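Local coordinates for protein cytochrome P450 113A1 (Saccharopolyspora erythraea, PDB 2JJN) that hydroxylates the macrolactone ring of erythromycin D at C-12 with a heme-iron centre, giving erythromycin C in antibiotic biosynthesis, at residues Arg117-Thr122 against Leu143-Ile147. The protein carries 2 engineered substitutions. Sequence-based numbering, arbitrary orientation.
Sequences RIRDVT and LPVTI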
loop_
_atom_site.group_PDB
_atom_site.type_symbol
_atom_site.label_atom_id
_atom_site.label_comp_id
_atom_site.label_asym_id
_atom_site.label_seq_id
_atom_site.Cartn_x
_atom_site.Cartn_y
_atom_site.Cartn_z
ATOM N N ARG A 117 21.570 -0.625 2.786
ATOM C CA ARG A 117 20.969 -1.244 3.996
ATOM C C ARG A 117 19.803 -2.204 3.643
ATOM O O ARG A 117 19.625 -3.265 4.259
ATOM C CB ARG A 117 20.531 -0.178 5.036
ATOM C CG ARG A 117 19.867 -0.792 6.247
ATOM C CD ARG A 117 20.817 -1.642 7.069
ATOM N NE ARG A 117 20.173 -2.013 8.332
ATOM C CZ ARG A 117 20.425 -3.119 9.025
ATOM N NH1 ARG A 117 21.365 -3.973 8.613
ATOM N NH2 ARG A 117 19.746 -3.368 10.144
ATOM N N ILE A 118 18.989 -1.796 2.661
ATOM C CA ILE A 118 17.906 -2.639 2.214
ATOM C C ILE A 118 18.480 -3.987 1.716
ATOM O O ILE A 118 17.950 -5.057 2.022
ATOM C CB ILE A 118 17.087 -1.993 1.082
ATOM C CG1 ILE A 118 16.336 -0.760 1.643
ATOM C CG2 ILE A 118 16.073 -2.981 0.521
ATOM C CD1 ILE A 118 15.771 0.168 0.531
ATOM N N ARG A 119 19.530 -3.899 0.932
ATOM C CA ARG A 119 20.166 -5.093 0.378
ATOM C C ARG A 119 20.779 -5.959 1.482
ATOM O O ARG A 119 20.652 -7.182 1.481
ATOM C CB ARG A 119 21.198 -4.730 -0.667
ATOM C CG ARG A 119 21.622 -5.992 -1.491
ATOM C CD ARG A 119 22.572 -5.584 -2.625
ATOM N NE ARG A 119 21.985 -4.573 -3.493
ATOM C CZ ARG A 119 21.038 -4.827 -4.414
ATOM N NH1 ARG A 119 20.539 -6.075 -4.604
ATOM N NH2 ARG A 119 20.620 -3.816 -5.194
ATOM N N ASP A 120 21.442 -5.326 2.432
ATOM C CA ASP A 120 22.055 -6.027 3.565
ATOM C C ASP A 120 21.033 -6.792 4.391
ATOM O O ASP A 120 21.191 -7.968 4.680
ATOM C CB ASP A 120 22.738 -4.955 4.431
ATOM C CG ASP A 120 23.409 -5.537 5.655
ATOM O OD1 ASP A 120 24.266 -6.412 5.466
ATOM O OD2 ASP A 120 23.146 -5.077 6.802
ATOM N N VAL A 121 19.967 -6.113 4.816
ATOM C CA VAL A 121 18.903 -6.763 5.590
ATOM C C VAL A 121 18.297 -7.903 4.801
ATOM O O VAL A 121 18.136 -9.000 5.317
ATOM C CB VAL A 121 17.807 -5.706 5.952
ATOM C CG1 VAL A 121 16.553 -6.405 6.518
ATOM C CG2 VAL A 121 18.367 -4.684 6.946
ATOM N N THR A 122 17.993 -7.676 3.523
ATOM C CA THR A 122 17.368 -8.720 2.683
ATOM C C THR A 122 18.263 -9.930 2.547
ATOM O O THR A 122 17.838 -11.074 2.772
ATOM C CB THR A 122 17.076 -8.143 1.317
ATOM O OG1 THR A 122 16.069 -7.113 1.446
ATOM C CG2 THR A 122 16.553 -9.201 0.366
ATOM N N LEU A 143 11.270 -6.864 6.463
ATOM C CA LEU A 143 12.092 -5.921 5.722
ATOM C C LEU A 143 11.575 -4.492 5.797
ATOM O O LEU A 143 12.342 -3.634 6.249
ATOM C CB LEU A 143 12.294 -6.392 4.264
ATOM C CG LEU A 143 12.984 -5.360 3.379
ATOM C CD1 LEU A 143 14.485 -5.127 3.776
ATOM C CD2 LEU A 143 12.861 -5.858 1.928
ATOM N N PRO A 144 10.317 -4.221 5.360
ATOM C CA PRO A 144 9.878 -2.815 5.338
ATOM C C PRO A 144 9.824 -2.192 6.717
ATOM O O PRO A 144 10.098 -0.968 6.837
ATOM C CB PRO A 144 8.475 -2.848 4.705
ATOM C CG PRO A 144 8.151 -4.301 4.468
ATOM C CD PRO A 144 9.271 -5.160 4.888
ATOM N N VAL A 145 9.466 -2.988 7.732
ATOM C CA VAL A 145 9.446 -2.512 9.146
ATOM C C VAL A 145 10.847 -2.044 9.580
ATOM O O VAL A 145 11.014 -0.965 10.193
ATOM C CB VAL A 145 8.974 -3.592 10.227
ATOM C CG1 VAL A 145 7.684 -4.168 9.933
ATOM C CG2 VAL A 145 9.994 -4.673 10.484
ATOM N N THR A 146 11.839 -2.883 9.290
ATOM C CA THR A 146 13.200 -2.653 9.719
ATOM C C THR A 146 13.694 -1.400 9.050
ATOM O O THR A 146 14.276 -0.517 9.715
ATOM C CB THR A 146 14.097 -3.879 9.382
ATOM O OG1 THR A 146 13.673 -4.953 10.226
ATOM C CG2 THR A 146 15.558 -3.591 9.681
ATOM N N ILE A 147 13.441 -1.303 7.748
ATOM C CA ILE A 147 13.940 -0.172 6.972
ATOM C C ILE A 147 13.300 1.147 7.387
ATOM O O ILE A 147 14.016 2.146 7.606
ATOM C CB ILE A 147 13.823 -0.460 5.466
ATOM C CG1 ILE A 147 14.717 -1.675 5.134
ATOM C CG2 ILE A 147 14.222 0.735 4.609
ATOM C CD1 ILE A 147 16.220 -1.465 5.432
#
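Ile147 and Leu143, one turn apart on helix 142-152, push their ends against Ile118 and Val121 of helix 115-127; these are helices E and D of the four-helix bundle (D, E, I, L) in the cytochrome P450 core. The two segments run at 134° to each other, axes 10.3 Å apart, and no hydrogen bond crosses between them; they meet by van der Waals packing. Ile147 is the wedge: its CD1 lies 3.8 Å from Ile118 CA and equally close to Arg117 CG, while its side chain crosses that of Ile118 at about a right angle. Leu143 swings its CG away from its backbone N (chi1 172°), and chi2 of 68° then brings CD1 to 3.7 Å from Val121 CG1. Val121 CG2 meets Thr146 CG2 tip to tip and also sits 3.3 Å above the Arg117 guanidinium plane, over its centre. Arg117 NH1 meets Asp120 OD2 in that plane, a salt bridge whose hydrogen bond is weak, and NH2 is salt-bridged to Glu150 of helix E. Ile118 and Thr122 also touch helix 356-374 (L), Pro144 helix 228-259 (I). Thr122 OG1, 3.4 Å from Leu143 CD1, donates to Ile118 O from the carbonyl face opposite that used by Thr122 N.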